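Local coordinates for uncharacterized conserved protein (Thermotoga maritima, PDB 2ZBV), which binds adenosine and probably cleaves S-adenosyl-L-methionine with hydroxide or a halide as the attacking nucleophile, at residues A[87-92]-A[130-135]; A[172-177]-A[253-258]; A[181-186]-A[238-243]. All coordinates share one frame; numbering follows the deposited sequence.

Interaction 1. Residues A[87-92]-A[130-135]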
loop_
_atom_site.group_PDB
_atom_site.type_symbol
_atom_site.label_atom_id
_atom_site.label_comp_id
_atom_site.label_asym_id
_atom_site.label_seq_id
_atom_site.Cartn_x
_atom_site.Cartn_y
_atom_site.Cartn_z
ATOM N N TYR A 87 13.167 6.299 19.573
ATOM C CA TYR A 87 13.958 5.078 19.455
ATOM C C TYR A 87 13.995 4.525 18.033
ATOM O O TYR A 87 12.984 4.545 17.328
ATOM C CB TYR A 87 13.403 4.030 20.417
ATOM C CG TYR A 87 13.440 4.485 21.860
ATOM C CD1 TYR A 87 14.610 4.377 22.615
ATOM C CD2 TYR A 87 12.317 5.056 22.462
ATOM C CE1 TYR A 87 14.663 4.828 23.939
ATOM C CE2 TYR A 87 12.358 5.513 23.784
ATOM C CZ TYR A 87 13.535 5.395 24.516
ATOM O OH TYR A 87 13.588 5.852 25.817
ATOM N N PHE A 88 15.168 4.030 17.629
ATOM C CA PHE A 88 15.368 3.478 16.287
ATOM C C PHE A 88 16.014 2.105 16.303
ATOM O O PHE A 88 17.154 1.948 16.739
ATOM C CB PHE A 88 16.236 4.417 15.457
ATOM C CG PHE A 88 15.674 5.800 15.332
ATOM C CD1 PHE A 88 14.861 6.142 14.254
ATOM C CD2 PHE A 88 15.909 6.749 16.325
ATOM C CE1 PHE A 88 14.281 7.414 14.168
ATOM C CE2 PHE A 88 15.334 8.026 16.247
ATOM C CZ PHE A 88 14.520 8.356 15.168
ATOM N N VAL A 89 15.265 1.120 15.822
ATOM C CA VAL A 89 15.718 -0.258 15.728
ATOM C C VAL A 89 16.131 -0.452 14.268
ATOM O O VAL A 89 15.282 -0.421 13.371
ATOM C CB VAL A 89 14.571 -1.216 16.075
ATOM C CG1 VAL A 89 15.041 -2.669 15.964
ATOM C CG2 VAL A 89 14.058 -0.903 17.476
ATOM N N ALA A 90 17.425 -0.648 14.029
ATOM C CA ALA A 90 17.911 -0.787 12.663
ATOM C C ALA A 90 19.311 -1.381 12.523
ATOM O O ALA A 90 20.032 -1.568 13.507
ATOM C CB ALA A 90 17.888 0.577 11.991
ATOM N N PRO A 91 19.705 -1.706 11.282
ATOM C CA PRO A 91 21.040 -2.260 11.063
ATOM C C PRO A 91 22.025 -1.101 11.128
ATOM O O PRO A 91 21.672 0.042 10.818
ATOM C CB PRO A 91 20.939 -2.861 9.661
ATOM C CG PRO A 91 19.943 -1.964 8.981
ATOM C CD PRO A 91 18.887 -1.814 10.057
ATOM N N ASP A 92 23.253 -1.389 11.541
ATOM C CA ASP A 92 24.287 -0.363 11.639
ATOM C C ASP A 92 24.928 -0.147 10.259
ATOM O O ASP A 92 26.109 -0.431 10.065
ATOM C CB ASP A 92 25.347 -0.801 12.666
ATOM C CG ASP A 92 26.470 0.208 12.821
ATOM O OD1 ASP A 92 26.184 1.426 12.841
ATOM O OD2 ASP A 92 27.640 -0.216 12.932
ATOM N N ASP A 130 12.894 -11.714 12.254
ATOM C CA ASP A 130 13.403 -12.485 13.379
ATOM C C ASP A 130 14.100 -11.752 14.506
ATOM O O ASP A 130 14.172 -12.273 15.621
ATOM C CB ASP A 130 14.330 -13.585 12.856
ATOM C CG ASP A 130 13.650 -14.474 11.836
ATOM O OD1 ASP A 130 12.411 -14.620 11.919
ATOM O OD2 ASP A 130 14.351 -15.034 10.963
ATOM N N ILE A 131 14.603 -10.555 14.225
ATOM C CA ILE A 131 15.322 -9.787 15.232
ATOM C C ILE A 131 14.825 -8.354 15.435
ATOM O O ILE A 131 14.517 -7.954 16.558
ATOM C CB ILE A 131 16.826 -9.726 14.891
ATOM C CG1 ILE A 131 17.402 -11.146 14.786
ATOM C CG2 ILE A 131 17.566 -8.905 15.951
ATOM C CD1 ILE A 131 18.901 -11.194 14.445
ATOM N N PHE A 132 14.755 -7.583 14.352
ATOM C CA PHE A 132 14.329 -6.187 14.444
ATOM C C PHE A 132 12.890 -5.958 14.870
ATOM O O PHE A 132 12.634 -5.186 15.799
ATOM C CB PHE A 132 14.582 -5.468 13.113
ATOM C CG PHE A 132 16.036 -5.354 12.754
ATOM C CD1 PHE A 132 16.937 -4.753 13.631
ATOM C CD2 PHE A 132 16.506 -5.841 11.538
ATOM C CE1 PHE A 132 18.283 -4.639 13.304
ATOM C CE2 PHE A 132 17.855 -5.734 11.196
ATOM C CZ PHE A 132 18.745 -5.132 12.077
ATOM N N ALA A 133 11.948 -6.615 14.196
ATOM C CA ALA A 133 10.541 -6.429 14.525
ATOM C C ALA A 133 10.227 -6.794 15.975
ATOM O O ALA A 133 9.645 -5.997 16.701
ATOM C CB ALA A 133 9.654 -7.236 13.564
ATOM N N PRO A 134 10.613 -8.001 16.418
ATOM C CA PRO A 134 10.306 -8.343 17.811
ATOM C C PRO A 134 10.961 -7.403 18.824
ATOM O O PRO A 134 10.366 -7.079 19.856
ATOM C CB PRO A 134 10.779 -9.798 17.927
ATOM C CG PRO A 134 11.831 -9.926 16.847
ATOM C CD PRO A 134 11.220 -9.143 15.713
ATOM N N VAL A 135 12.178 -6.958 18.532
ATOM C CA VAL A 135 12.861 -6.037 19.427
ATOM C C VAL A 135 12.079 -4.724 19.521
ATOM O O VAL A 135 11.860 -4.195 20.621
ATOM C CB VAL A 135 14.304 -5.769 18.952
ATOM C CG1 VAL A 135 14.876 -4.539 19.643
ATOM C CG2 VAL A 135 15.174 -6.986 19.274
#

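Interaction 2. Residues A[172-177]-A[253-258]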
loop_
_atom_site.group_PDB
_atom_site.type_symbol
_atom_site.label_atom_id
_atom_site.label_comp_id
_atom_site.label_asym_id
_atom_site.label_seq_id
_atom_site.Cartn_x
_atom_site.Cartn_y
_atom_site.Cartn_z
ATOM N N GLY A 172 23.599 21.757 -2.962
ATOM C CA GLY A 172 23.058 20.607 -2.264
ATOM C C GLY A 172 22.823 19.443 -3.201
ATOM O O GLY A 172 23.428 19.365 -4.274
ATOM N N GLU A 173 21.934 18.539 -2.802
ATOM C CA GLU A 173 21.620 17.366 -3.608
ATOM C C GLU A 173 20.137 17.050 -3.518
ATOM O O GLU A 173 19.470 17.460 -2.573
ATOM C CB GLU A 173 22.403 16.155 -3.093
ATOM C CG GLU A 173 23.896 16.391 -2.950
ATOM C CD GLU A 173 24.513 15.525 -1.869
ATOM O OE1 GLU A 173 24.483 14.284 -2.005
ATOM O OE2 GLU A 173 25.023 16.092 -0.879
ATOM N N VAL A 174 19.637 16.316 -4.507
ATOM C CA VAL A 174 18.242 15.891 -4.535
ATOM C C VAL A 174 18.139 14.741 -3.534
ATOM O O VAL A 174 18.826 13.723 -3.669
ATOM C CB VAL A 174 17.838 15.370 -5.933
ATOM C CG1 VAL A 174 16.434 14.772 -5.885
ATOM C CG2 VAL A 174 17.893 16.506 -6.952
ATOM N N ALA A 175 17.289 14.908 -2.531
ATOM C CA ALA A 175 17.117 13.888 -1.506
ATOM C C ALA A 175 15.965 12.928 -1.805
ATOM O O ALA A 175 16.088 11.710 -1.615
ATOM C CB ALA A 175 16.890 14.555 -0.156
ATOM N N ILE A 176 14.850 13.479 -2.275
ATOM C CA ILE A 176 13.669 12.673 -2.554
ATOM C C ILE A 176 12.826 13.215 -3.698
ATOM O O ILE A 176 12.598 14.421 -3.791
ATOM C CB ILE A 176 12.735 12.622 -1.324
ATOM C CG1 ILE A 176 13.480 12.058 -0.113
ATOM C CG2 ILE A 176 11.487 11.795 -1.648
ATOM C CD1 ILE A 176 12.715 12.194 1.182
ATOM N N VAL A 177 12.376 12.315 -4.565
ATOM C CA VAL A 177 11.475 12.673 -5.663
ATOM C C VAL A 177 10.187 11.956 -5.258
ATOM O O VAL A 177 10.180 10.723 -5.157
ATOM C CB VAL A 177 11.954 12.116 -7.029
ATOM C CG1 VAL A 177 10.866 12.317 -8.090
ATOM C CG2 VAL A 177 13.240 12.823 -7.469
ATOM N N VAL A 253 16.005 15.196 -13.512
ATOM C CA VAL A 253 16.862 14.883 -12.383
ATOM C C VAL A 253 16.384 13.665 -11.612
ATOM O O VAL A 253 15.220 13.276 -11.696
ATOM C CB VAL A 253 16.942 16.083 -11.406
ATOM C CG1 VAL A 253 15.579 16.338 -10.773
ATOM C CG2 VAL A 253 17.972 15.815 -10.340
ATOM N N LYS A 254 17.299 13.066 -10.859
ATOM C CA LYS A 254 16.997 11.900 -10.044
ATOM C C LYS A 254 17.652 12.098 -8.687
ATOM O O LYS A 254 18.495 12.976 -8.517
ATOM C CB LYS A 254 17.544 10.628 -10.702
ATOM C CG LYS A 254 19.042 10.680 -10.983
ATOM C CD LYS A 254 19.529 9.420 -11.690
ATOM C CE LYS A 254 21.010 9.519 -12.054
ATOM N NZ LYS A 254 21.287 10.620 -13.025
ATOM N N GLU A 255 17.258 11.281 -7.723
ATOM C CA GLU A 255 17.814 11.363 -6.385
ATOM C C GLU A 255 19.331 11.193 -6.400
ATOM O O GLU A 255 19.863 10.337 -7.101
ATOM C CB GLU A 255 17.164 10.305 -5.501
ATOM C CG GLU A 255 15.761 10.693 -5.069
ATOM C CD GLU A 255 14.917 9.507 -4.649
ATOM O OE1 GLU A 255 15.491 8.519 -4.144
ATOM O OE2 GLU A 255 13.677 9.570 -4.809
ATOM N N GLY A 256 20.018 12.028 -5.630
ATOM C CA GLY A 256 21.467 11.960 -5.567
ATOM C C GLY A 256 22.147 13.022 -6.413
ATOM O O GLY A 256 23.277 13.421 -6.127
ATOM N N ASP A 257 21.459 13.487 -7.451
ATOM C CA ASP A 257 22.010 14.499 -8.344
ATOM C C ASP A 257 22.304 15.818 -7.640
ATOM O O ASP A 257 21.521 16.283 -6.808
ATOM C CB ASP A 257 21.050 14.750 -9.509
ATOM C CG ASP A 257 20.986 13.585 -10.474
ATOM O OD1 ASP A 257 21.529 12.510 -10.145
ATOM O OD2 ASP A 257 20.384 13.742 -11.559
ATOM N N GLU A 258 23.443 16.413 -7.979
ATOM C CA GLU A 258 23.847 17.688 -7.399
ATOM C C GLU A 258 22.912 18.770 -7.910
ATOM O O GLU A 258 22.515 18.757 -9.069
ATOM C CB GLU A 258 25.279 18.047 -7.806
ATOM C CG GLU A 258 26.361 17.171 -7.198
ATOM C CD GLU A 258 27.764 17.665 -7.530
ATOM O OE1 GLU A 258 28.744 17.043 -7.063
ATOM O OE2 GLU A 258 27.888 18.673 -8.258
#

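Interaction 3. Residues A[181-186]-A[238-243]. With ADN (adenosine), chain F.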
loop_
_atom_site.group_PDB
_atom_site.type_symbol
_atom_site.label_atom_id
_atom_site.label_comp_id
_atom_site.label_asym_id
_atom_site.label_seq_id
_atom_site.Cartn_x
_atom_site.Cartn_y
_atom_site.Cartn_z
ATOM N N GLY A 181 6.425 13.952 -8.525
ATOM C CA GLY A 181 7.579 14.345 -9.308
ATOM C C GLY A 181 8.223 15.564 -8.673
ATOM O O GLY A 181 9.136 16.170 -9.236
ATOM N N ASN A 182 7.732 15.936 -7.498
ATOM C CA ASN A 182 8.298 17.070 -6.794
ATOM C C ASN A 182 9.712 16.662 -6.407
ATOM O O ASN A 182 9.954 15.514 -6.023
ATOM C CB ASN A 182 7.463 17.408 -5.561
ATOM C CG ASN A 182 6.068 17.894 -5.925
ATOM O OD1 ASN A 182 5.887 18.596 -6.924
ATOM N ND2 ASN A 182 5.078 17.539 -5.109
ATOM N N VAL A 183 10.640 17.604 -6.525
ATOM C CA VAL A 183 12.047 17.357 -6.235
ATOM C C VAL A 183 12.485 18.009 -4.923
ATOM O O VAL A 183 12.753 19.205 -4.883
ATOM C CB VAL A 183 12.924 17.896 -7.396
ATOM C CG1 VAL A 183 14.405 17.746 -7.073
ATOM C CG2 VAL A 183 12.586 17.148 -8.681
ATOM N N SER A 184 12.552 17.228 -3.851
ATOM C CA SER A 184 12.975 17.781 -2.570
ATOM C C SER A 184 14.475 17.591 -2.361
ATOM O O SER A 184 15.001 16.491 -2.533
ATOM C CB SER A 184 12.222 17.135 -1.416
ATOM O OG SER A 184 12.625 17.733 -0.198
ATOM N N THR A 185 15.155 18.672 -1.987
ATOM C CA THR A 185 16.597 18.634 -1.771
ATOM C C THR A 185 16.914 18.425 -0.296
ATOM O O THR A 185 16.011 18.266 0.525
ATOM C CB THR A 185 17.269 19.954 -2.218
ATOM O OG1 THR A 185 16.910 21.000 -1.310
ATOM C CG2 THR A 185 16.812 20.342 -3.615
ATOM N N ASN A 186 18.202 18.429 0.026
ATOM C CA ASN A 186 18.651 18.262 1.400
ATOM C C ASN A 186 19.032 19.638 1.932
ATOM O O ASN A 186 19.685 19.761 2.963
ATOM C CB ASN A 186 19.854 17.317 1.451
ATOM C CG ASN A 186 21.076 17.887 0.761
ATOM O OD1 ASN A 186 20.964 18.676 -0.180
ATOM N ND2 ASN A 186 22.258 17.476 1.219
ATOM N N LEU A 238 14.029 22.771 1.024
ATOM C CA LEU A 238 13.803 23.446 -0.240
ATOM C C LEU A 238 13.424 22.394 -1.271
ATOM O O LEU A 238 14.153 21.417 -1.480
ATOM C CB LEU A 238 15.064 24.195 -0.687
ATOM C CG LEU A 238 14.892 25.020 -1.971
ATOM C CD1 LEU A 238 15.871 26.186 -1.967
ATOM C CD2 LEU A 238 15.094 24.131 -3.191
ATOM N N GLU A 239 12.276 22.598 -1.902
ATOM C CA GLU A 239 11.772 21.678 -2.911
ATOM C C GLU A 239 11.472 22.416 -4.213
ATOM O O GLU A 239 11.085 23.591 -4.204
ATOM C CB GLU A 239 10.496 21.002 -2.391
ATOM C CG GLU A 239 9.812 20.044 -3.367
ATOM C CD GLU A 239 8.609 19.348 -2.736
ATOM O OE1 GLU A 239 7.544 19.986 -2.594
ATOM O OE2 GLU A 239 8.736 18.164 -2.367
ATOM N N ILE A 240 11.678 21.732 -5.334
ATOM C CA ILE A 240 11.386 22.317 -6.636
ATOM C C ILE A 240 10.192 21.550 -7.178
ATOM O O ILE A 240 10.202 20.320 -7.215
ATOM C CB ILE A 240 12.567 22.178 -7.632
ATOM C CG1 ILE A 240 13.784 22.949 -7.123
ATOM C CG2 ILE A 240 12.165 22.725 -9.002
ATOM C CD1 ILE A 240 14.768 22.088 -6.375
ATOM N N ALA A 241 9.158 22.277 -7.585
ATOM C CA ALA A 241 7.961 21.642 -8.123
ATOM C C ALA A 241 7.483 22.340 -9.386
ATOM O O ALA A 241 7.890 23.461 -9.679
ATOM C CB ALA A 241 6.849 21.664 -7.082
ATOM N N VAL A 242 6.639 21.649 -10.141
ATOM C CA VAL A 242 6.033 22.212 -11.344
ATOM C C VAL A 242 4.552 22.175 -11.004
ATOM O O VAL A 242 4.017 21.117 -10.660
ATOM C CB VAL A 242 6.294 21.339 -12.604
ATOM C CG1 VAL A 242 5.420 21.804 -13.761
ATOM C CG2 VAL A 242 7.768 21.422 -13.002
ATOM N N ASN A 243 3.892 23.325 -11.068
ATOM C CA ASN A 243 2.478 23.380 -10.749
ATOM C C ASN A 243 1.671 22.468 -11.662
ATOM O O ASN A 243 1.623 22.668 -12.876
ATOM C CB ASN A 243 1.966 24.816 -10.847
ATOM C CG ASN A 243 0.500 24.918 -10.527
ATOM O OD1 ASN A 243 -0.014 24.145 -9.723
ATOM N ND2 ASN A 243 -0.185 25.875 -11.143
HETATM O "O5'" ADN F . -1.020 18.744 0.156
HETATM C "C5'" ADN F . -1.263 17.533 -0.547
HETATM C "C4'" ADN F . -1.779 17.879 -1.938
HETATM O "O4'" ADN F . -0.796 18.631 -2.693
HETATM C "C3'" ADN F . -2.095 16.624 -2.778
HETATM O "O3'" ADN F . -3.454 16.252 -2.618
HETATM C "C2'" ADN F . -1.715 17.044 -4.226
HETATM O "O2'" ADN F . -2.848 16.994 -5.114
HETATM C "C1'" ADN F . -1.146 18.463 -4.094
HETATM N N9 ADN F . 0.060 18.614 -4.922
HETATM C C8 ADN F . 1.261 17.973 -4.732
HETATM N N7 ADN F . 2.110 18.330 -5.646
HETATM C C5 ADN F . 1.524 19.215 -6.482
HETATM C C6 ADN F . 1.943 19.935 -7.643
HETATM N N6 ADN F . 3.220 19.783 -8.136
HETATM N N1 ADN F . 1.064 20.765 -8.247
HETATM C C2 ADN F . -0.182 20.924 -7.780
HETATM N N3 ADN F . -0.611 20.267 -6.697
HETATM C C4 ADN F . 0.199 19.415 -6.028
HETATM O O HOH W 1 6.399 18.769 -9.647
HETATM O O HOH W 2 9.585 15.413 -2.931
#

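Interaction 1. Residues A[87-92]-A[130-135]
V89 and F132 meet where helix 127-140 packs on strand 87-91, a strand-against-helix layer of the alpha/beta N-terminal domain of this SAM hydroxide adenosyltransferase relative. The short helix and strand segments run nearly antiparallel, at 174°, with their axes 8.2 Å apart at closest approach. F132 and V89 carry most of the contact. With CG anti to its carbonyl carbon (chi1 -65°), the F132 ring is laid along the strand in the direction of P91, and V89 slides past it the other way. One methyl, V89 CG1, comes in near the ring plane at the edge, 3.7 Å from F132 CD1. The far end of the ring meets main chain: F132 CE1 lies 3.5 Å from A90 C, approaching obliquely, and F132 CZ sits 3.6 Å from P91 N. The proline ring crosses the phenylalanine at about a right angle, with P91 CD 3.9 Å from F132 CZ. Beyond the strand the same aromatic side chain touches L64 and V66 of strand 62-66 and A77 of strand 77-82, so it is held within a buried apolar layer over the central sheet. An alanine at this position would remove the ring and is likely to open a gap beside V89 CG1 and the A90-P91 peptide. P91 in turn touches D68, an adenosine-binding residue, which places this end of the contact next to the nucleoside pocket. One helical turn after F132, V135 adds a smaller contact, its CG1 4.1 Å from V89 CG1; the same V89 methyl also lies 3.5 Å from F132 O.

Interaction 2. Residues A[172-177]-A[253-258]
V174 exchanges two main-chain hydrogen bonds with the turn that precedes strand 258-262. Its N donates to D257 O at 3.0 Å, in the plane of that carbonyl, and its O accepts from G256 N at 2.9 Å, the donor tilted 19° from the carbonyl plane. A third bond comes from a side chain: E255, extended beyond CG, reaches along the strand until its OE2 accepts a hydrogen bond from V177 N at 3.0 Å. The carboxylate is met on its anti side, with the N 29° out of plane, while E255 CG lies 3.6 Å from A175 O. K45 makes a long, weak ion pair with the same OE2, and OE1 lies close to E39, a like charge that K45 may partly offset.

Within the turn, D257 reaches back to K254, its OD2 weakly bonded to K254 N and its OD1 in a loose salt bridge with K254 NZ. G256, with a positive phi of 101°, takes a position where a side chain would press against the preceding carbonyl oxygen.

Packing centres on V174. Its CG2, anti to the carbonyl carbon, presses on V253 CG2 at 3.5 Å, tighter than usual for two methyls, and its CG1 covers E255 CA. Both valines also touch V183 of the next strand. Farther out, E173 and E258 form an antiparallel non-hydrogen-bonded pair with their side chains on one face of the sheet. Together these features describe a type II beta turn, K254 to D257, leading into the antiparallel pairing of strand 258-262 with strand 169-177, which carries a classic beta bulge at A175 and I176 opposite S184, in the beta-rich C-terminal domain.

Interaction 3. Residues A[181-186]-A[238-243]
V183 and I240 form the hydrogen-bonded pair of this antiparallel ladder, V183 N to I240 O and I240 N to V183 O both at 2.8 Å. Next to it L238 O is gripped twice by one residue: T185 N donates nearly in line with the carbonyl, and T185 OG1, placed between its own backbone N and carbonyl carbon (chi1 70°), donates at 2.8 Å from a tilt of 21°.

Apolar contacts are fewer. T185 CG2 meets I240 CD1 at about a right angle between the side chains, and V183 CB lies 4.3 Å from I240 CB. V183 and I240 point to one face of the sheet, S184 and E239 to the other; S184 OG is bonded to D233. E239 CG lies 3.4 Å from V183 O.

Two waters bridge the two segments, one between N182 OD1 and V242 N, the other between N182 O and E239 OE2.

At the N182-V242 end, adenosine is read by its Hoogsteen edge. N182 ND2 donates to the ligand N7 at 3.1 Å with a nearly straight bond, 175°, while N182 OD1 and V242 O both accept from its N6, the latter at 3.0 Å. A241 CB packs 3.2 Å from N182 OD1, beside the amide. L244 N and residues of the second subunit bind the nucleoside as well, making this strand end one wall of an adenosine site at a subunit interface.

Interactions 2 and 3 share the sheet of the C-terminal domain, whereas interaction 1 lies on the other side of the chain's centre in the N-terminal domain, about 28 and 32 Å away between centres. Interaction 3 is nested inside the chain loop closed by interaction 2; they join directly through A175 N to S184 O and E173 N to N186 OD1, each 2.8 Å. Interaction 1 is buried and carried by apolar side chains, helix against strand. Interaction 3 is equally buried but rich in backbone bonds, waters and ligand contacts, while interaction 2 is partly exposed and brings charged side chains to a turn. Residues 181-186 contact adenosine directly; 87-92 adjoins the pocket residue D68.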